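Long-range contact in diaminopimelate decarboxylase (Phaeodactylum tricornutum, PDB 7JPJ), which probably decarboxylates diaminopimelate in lysine biosynthesis with the help of pyridoxal 5'-phosphate, working as an obligate dimer: residues C44-A58 with E273-V285. Numbering follows the deposited sequence.
Sequences CLAFPNAYGLTVRYA and ELQMEIEPGTYLV. With SO4 (sulfate ion), chain D.
Arg56 and Glu277 form a salt bridge on one face of two paired parallel strands, NH1 lying 2.7 Å from OE2 of Glu277, with OE1 in the guanidinium plane at its edge. The arginine chain bends at chi3 (108°) so that NH1 reaches both carboxylate oxygens. On this face Gln275 NE2 donates to Thr54 OG1 (2.8 Å), which lies somewhat out of the amide plane. The backbones form a parallel ladder: Gly52 O and Thr54 O accept from Met276 N and Ile278 N, while Thr54 N and Arg56 N donate to Met276 O and Ile278 O. A longer bond, from Ala58 N to Pro280 O (3.3 Å), continues the pairing past the end of strand 275-278.

The other face is apolar. Ile278 CD1 lies 3.7 Å from Val55 CG2 and reaches the Phe47 ring obliquely; Met276, its chain bent at CE, touches that ring (CE to CD1 3.8 Å) and Leu53. Helix 252-270 packs against Met276 through Phe263. At the outer end, Glu273 lays CB over one face of Tyr51 (3.5 Å to the ring centroid) and stacks its carboxylate nearly parallel to the ring. With Tyr51 cut back to an alanine, Glu273 would probably lose this surface and be freer to turn. At the opposite end, Gly281 N, Thr282 N and Thr282 OG1 hydrogen-bond a sulfate also held by Gly238 and Tyr395, and Thr282 touches D-lysine. Strand 53-58, the barrel's first, pairs with 275-278, its last, closing the pyridoxal-binding TIM barrel, and leads on to Lys60, the predicted cofactor lysine, unmodified here.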
loop_
_atom_site.group_PDB
_atom_site.type_symbol
_atom_site.label_atom_id
_atom_site.label_comp_id
_atom_site.label_asym_id
_atom_site.label_seq_id
_atom_site.Cartn_x
_atom_site.Cartn_y
_atom_site.Cartn_z
ATOM N N CYS A 44 24.758 -11.879 -10.182
ATOM C CA CYS A 44 24.097 -11.479 -11.419
ATOM C C CYS A 44 25.104 -11.174 -12.520
ATOM O O CYS A 44 24.883 -11.531 -13.681
ATOM C CB CYS A 44 23.195 -10.272 -11.170
ATOM S SG CYS A 44 21.791 -10.611 -10.087
ATOM N N LEU A 45 26.216 -10.519 -12.177
ATOM C CA LEU A 45 27.270 -10.266 -13.152
ATOM C C LEU A 45 27.931 -11.546 -13.645
ATOM O O LEU A 45 28.655 -11.503 -14.647
ATOM C CB LEU A 45 28.325 -9.335 -12.555
ATOM C CG LEU A 45 27.889 -7.885 -12.355
ATOM C CD1 LEU A 45 28.802 -7.181 -11.365
ATOM C CD2 LEU A 45 27.856 -7.150 -13.681
ATOM N N ALA A 46 27.703 -12.675 -12.971
ATOM C CA ALA A 46 28.217 -13.972 -13.385
ATOM C C ALA A 46 27.184 -14.787 -14.157
ATOM O O ALA A 46 27.349 -16.002 -14.310
ATOM C CB ALA A 46 28.707 -14.752 -12.166
ATOM N N PHE A 47 26.125 -14.143 -14.638
ATOM C CA PHE A 47 25.084 -14.842 -15.378
ATOM C C PHE A 47 25.655 -15.401 -16.677
ATOM O O PHE A 47 26.359 -14.681 -17.400
ATOM C CB PHE A 47 23.923 -13.892 -15.675
ATOM C CG PHE A 47 22.638 -14.585 -16.033
ATOM C CD1 PHE A 47 22.387 -14.978 -17.338
ATOM C CD2 PHE A 47 21.675 -14.829 -15.067
ATOM C CE1 PHE A 47 21.204 -15.613 -17.671
ATOM C CE2 PHE A 47 20.488 -15.461 -15.394
ATOM C CZ PHE A 47 20.254 -15.854 -16.699
ATOM N N PRO A 48 25.390 -16.665 -17.004
ATOM C CA PRO A 48 25.922 -17.233 -18.251
ATOM C C PRO A 48 25.376 -16.504 -19.473
ATOM O O PRO A 48 24.164 -16.333 -19.627
ATOM C CB PRO A 48 25.452 -18.691 -18.204
ATOM C CG PRO A 48 25.170 -18.957 -16.756
ATOM C CD PRO A 48 24.670 -17.665 -16.201
ATOM N N ASN A 49 26.286 -16.069 -20.343
ATOM C CA ASN A 49 25.921 -15.356 -21.559
ATOM C C ASN A 49 26.787 -15.847 -22.709
ATOM O O ASN A 49 27.911 -16.313 -22.506
ATOM C CB ASN A 49 26.069 -13.834 -21.399
ATOM C CG ASN A 49 27.499 -13.405 -21.163
ATOM O OD1 ASN A 49 28.134 -12.824 -22.041
ATOM N ND2 ASN A 49 28.013 -13.678 -19.969
ATOM N N ALA A 50 26.253 -15.733 -23.925
ATOM C CA ALA A 50 26.959 -16.210 -25.107
ATOM C C ALA A 50 27.833 -15.126 -25.730
ATOM O O ALA A 50 29.017 -15.359 -25.998
ATOM C CB ALA A 50 25.962 -16.743 -26.139
ATOM N N TYR A 51 27.273 -13.935 -25.953
ATOM C CA TYR A 51 27.969 -12.880 -26.681
ATOM C C TYR A 51 27.900 -11.543 -25.952
ATOM O O TYR A 51 27.982 -10.484 -26.584
ATOM C CB TYR A 51 27.407 -12.745 -28.096
ATOM C CG TYR A 51 27.266 -14.069 -28.808
ATOM C CD1 TYR A 51 28.385 -14.750 -29.270
ATOM C CD2 TYR A 51 26.018 -14.643 -29.015
ATOM C CE1 TYR A 51 28.267 -15.963 -29.918
ATOM C CE2 TYR A 51 25.890 -15.858 -29.666
ATOM C CZ TYR A 51 27.020 -16.512 -30.114
ATOM O OH TYR A 51 26.911 -17.721 -30.760
ATOM N N GLY A 52 27.750 -11.567 -24.628
ATOM C CA GLY A 52 27.715 -10.332 -23.866
ATOM C C GLY A 52 26.507 -10.188 -22.963
ATOM O O GLY A 52 25.390 -10.564 -23.337
ATOM N N LEU A 53 26.715 -9.625 -21.772
ATOM C CA LEU A 53 25.674 -9.499 -20.763
ATOM C C LEU A 53 25.645 -8.084 -20.207
ATOM O O LEU A 53 26.690 -7.447 -20.046
ATOM C CB LEU A 53 25.896 -10.500 -19.619
ATOM C CG LEU A 53 25.111 -10.278 -18.323
ATOM C CD1 LEU A 53 23.658 -10.705 -18.489
ATOM C CD2 LEU A 53 25.763 -10.996 -17.151
ATOM N N THR A 54 24.437 -7.595 -19.924
ATOM C CA THR A 54 24.227 -6.351 -19.198
ATOM C C THR A 54 23.200 -6.602 -18.106
ATOM O O THR A 54 22.128 -7.150 -18.379
ATOM C CB THR A 54 23.739 -5.226 -20.117
ATOM O OG1 THR A 54 24.638 -5.083 -21.220
ATOM C CG2 THR A 54 23.667 -3.910 -19.352
ATOM N N VAL A 55 23.524 -6.205 -16.881
ATOM C CA VAL A 55 22.619 -6.343 -15.746
ATOM C C VAL A 55 22.013 -4.979 -15.450
ATOM O O VAL A 55 22.738 -4.005 -15.214
ATOM C CB VAL A 55 23.345 -6.902 -14.514
ATOM C CG1 VAL A 55 22.401 -6.945 -13.321
ATOM C CG2 VAL A 55 23.907 -8.279 -14.813
ATOM N N ARG A 56 20.684 -4.906 -15.460
ATOM C CA ARG A 56 19.953 -3.692 -15.124
ATOM C C ARG A 56 19.242 -3.884 -13.793
ATOM O O ARG A 56 18.549 -4.886 -13.595
ATOM C CB ARG A 56 18.937 -3.340 -16.212
ATOM C CG ARG A 56 19.493 -3.353 -17.621
ATOM C CD ARG A 56 18.658 -2.485 -18.550
ATOM N NE ARG A 56 19.362 -1.261 -18.910
ATOM C CZ ARG A 56 19.875 -1.021 -20.112
ATOM N NH1 ARG A 56 19.757 -1.920 -21.073
ATOM N NH2 ARG A 56 20.504 0.119 -20.356
ATOM N N TYR A 57 19.412 -2.928 -12.886
ATOM C CA TYR A 57 18.699 -2.958 -11.615
ATOM C C TYR A 57 17.318 -2.340 -11.797
ATOM O O TYR A 57 17.198 -1.194 -12.241
ATOM C CB TYR A 57 19.483 -2.212 -10.537
ATOM C CG TYR A 57 18.720 -2.016 -9.242
ATOM C CD1 TYR A 57 17.983 -3.053 -8.678
ATOM C CD2 TYR A 57 18.747 -0.799 -8.576
ATOM C CE1 TYR A 57 17.288 -2.878 -7.496
ATOM C CE2 TYR A 57 18.059 -0.618 -7.391
ATOM C CZ TYR A 57 17.330 -1.658 -6.856
ATOM O OH TYR A 57 16.642 -1.477 -5.678
ATOM N N ALA A 58 16.280 -3.101 -11.461
ATOM C CA ALA A 58 14.904 -2.607 -11.476
ATOM C C ALA A 58 14.694 -1.773 -10.219
ATOM O O ALA A 58 14.241 -2.269 -9.187
ATOM C CB ALA A 58 13.917 -3.765 -11.554
ATOM N N GLU A 273 25.023 -12.471 -33.430
ATOM C CA GLU A 273 25.400 -12.660 -32.034
ATOM C C GLU A 273 24.823 -11.504 -31.225
ATOM O O GLU A 273 25.259 -10.357 -31.370
ATOM C CB GLU A 273 26.919 -12.750 -31.899
ATOM C CG GLU A 273 27.529 -13.878 -32.725
ATOM C CD GLU A 273 29.038 -13.973 -32.589
ATOM O OE1 GLU A 273 29.622 -13.201 -31.798
ATOM O OE2 GLU A 273 29.643 -14.827 -33.276
ATOM N N LEU A 274 23.842 -11.805 -30.378
ATOM C CA LEU A 274 23.044 -10.787 -29.710
ATOM C C LEU A 274 23.528 -10.550 -28.287
ATOM O O LEU A 274 23.873 -11.493 -27.568
ATOM C CB LEU A 274 21.566 -11.185 -29.678
ATOM C CG LEU A 274 20.815 -11.323 -31.004
ATOM C CD1 LEU A 274 19.380 -11.752 -30.748
ATOM C CD2 LEU A 274 20.856 -10.028 -31.797
ATOM N N GLN A 275 23.541 -9.281 -27.886
ATOM C CA GLN A 275 23.772 -8.931 -26.493
ATOM C C GLN A 275 22.557 -9.307 -25.651
ATOM O O GLN A 275 21.412 -9.147 -26.083
ATOM C CB GLN A 275 24.058 -7.434 -26.367
ATOM C CG GLN A 275 24.182 -6.943 -24.937
ATOM C CD GLN A 275 25.623 -6.876 -24.482
ATOM O OE1 GLN A 275 26.478 -7.595 -25.001
ATOM N NE2 GLN A 275 25.902 -6.024 -23.499
ATOM N N MET A 276 22.804 -9.818 -24.445
ATOM C CA MET A 276 21.740 -10.193 -23.525
ATOM C C MET A 276 21.628 -9.180 -22.392
ATOM O O MET A 276 22.619 -8.585 -21.963
ATOM C CB MET A 276 21.972 -11.587 -22.932
ATOM C CG MET A 276 20.709 -12.227 -22.375
ATOM S SD MET A 276 20.981 -13.729 -21.413
ATOM C CE MET A 276 22.667 -13.504 -20.875
ATOM N N GLU A 277 20.403 -8.996 -21.907
ATOM C CA GLU A 277 20.131 -8.121 -20.776
ATOM C C GLU A 277 19.203 -8.823 -19.800
ATOM O O GLU A 277 18.309 -9.570 -20.205
ATOM C CB GLU A 277 19.496 -6.804 -21.216
ATOM C CG GLU A 277 20.417 -5.907 -22.010
ATOM C CD GLU A 277 19.782 -4.569 -22.317
ATOM O OE1 GLU A 277 18.606 -4.367 -21.943
ATOM O OE2 GLU A 277 20.461 -3.707 -22.918
ATOM N N ILE A 278 19.424 -8.577 -18.512
ATOM C CA ILE A 278 18.569 -9.084 -17.450
ATOM C C ILE A 278 18.203 -7.921 -16.539
ATOM O O ILE A 278 19.000 -7.006 -16.315
ATOM C CB ILE A 278 19.244 -10.223 -16.654
ATOM C CG1 ILE A 278 20.531 -9.737 -15.982
ATOM C CG2 ILE A 278 19.531 -11.406 -17.565
ATOM C CD1 ILE A 278 21.198 -10.787 -15.122
ATOM N N GLU A 279 16.978 -7.951 -16.020
ATOM C CA GLU A 279 16.429 -6.855 -15.224
ATOM C C GLU A 279 15.974 -7.348 -13.853
ATOM O O GLU A 279 14.784 -7.283 -13.526
ATOM C CB GLU A 279 15.274 -6.189 -15.967
ATOM C CG GLU A 279 15.687 -5.070 -16.917
ATOM C CD GLU A 279 14.519 -4.532 -17.738
ATOM O OE1 GLU A 279 14.752 -4.014 -18.856
ATOM O OE2 GLU A 279 13.363 -4.632 -17.267
ATOM N N PRO A 280 16.898 -7.829 -13.016
ATOM C CA PRO A 280 16.492 -8.344 -11.701
ATOM C C PRO A 280 16.203 -7.205 -10.732
ATOM O O PRO A 280 16.954 -6.229 -10.654
ATOM C CB PRO A 280 17.705 -9.164 -11.251
ATOM C CG PRO A 280 18.850 -8.487 -11.891
ATOM C CD PRO A 280 18.352 -7.958 -13.216
ATOM N N GLY A 281 15.102 -7.333 -10.002
ATOM C CA GLY A 281 14.790 -6.402 -8.939
ATOM C C GLY A 281 14.873 -7.078 -7.586
ATOM O O GLY A 281 15.719 -6.731 -6.755
ATOM N N THR A 282 13.995 -8.061 -7.370
ATOM C CA THR A 282 14.010 -8.827 -6.130
ATOM C C THR A 282 15.372 -9.474 -5.894
ATOM O O THR A 282 15.943 -9.365 -4.804
ATOM C CB THR A 282 12.907 -9.885 -6.170
ATOM O OG1 THR A 282 11.641 -9.249 -6.385
ATOM C CG2 THR A 282 12.864 -10.669 -4.870
ATOM N N TYR A 283 15.920 -10.131 -6.919
ATOM C CA TYR A 283 17.146 -10.907 -6.750
ATOM C C TYR A 283 18.324 -10.063 -6.279
ATOM O O TYR A 283 19.283 -10.616 -5.732
ATOM C CB TYR A 283 17.509 -11.608 -8.061
ATOM C CG TYR A 283 18.322 -12.872 -7.880
ATOM C CD1 TYR A 283 17.698 -14.104 -7.722
ATOM C CD2 TYR A 283 19.713 -12.835 -7.872
ATOM C CE1 TYR A 283 18.439 -15.265 -7.559
ATOM C CE2 TYR A 283 20.460 -13.990 -7.709
ATOM C CZ TYR A 283 19.818 -15.201 -7.554
ATOM O OH TYR A 283 20.557 -16.351 -7.393
ATOM N N LEU A 284 18.274 -8.747 -6.461
ATOM C CA LEU A 284 19.412 -7.906 -6.118
ATOM C C LEU A 284 19.333 -7.313 -4.717
ATOM O O LEU A 284 20.377 -7.097 -4.092
ATOM C CB LEU A 284 19.550 -6.772 -7.136
ATOM C CG LEU A 284 20.327 -7.071 -8.416
ATOM C CD1 LEU A 284 20.026 -6.019 -9.463
ATOM C CD2 LEU A 284 21.821 -7.127 -8.138
ATOM N N VAL A 285 18.132 -7.049 -4.200
ATOM C CA VAL A 285 18.001 -6.231 -2.998
ATOM C C VAL A 285 17.148 -6.894 -1.919
ATOM O O VAL A 285 17.126 -6.428 -0.774
ATOM C CB VAL A 285 17.428 -4.843 -3.346
ATOM C CG1 VAL A 285 18.402 -4.058 -4.212
ATOM C CG2 VAL A 285 16.079 -4.976 -4.036
HETATM S S SO4 D . 11.478 -8.674 -10.051
HETATM O O1 SO4 D . 11.056 -9.647 -9.047
HETATM O O2 SO4 D . 12.690 -9.156 -10.713
HETATM O O3 SO4 D . 11.752 -7.391 -9.413
HETATM O O4 SO4 D . 10.409 -8.499 -11.031
#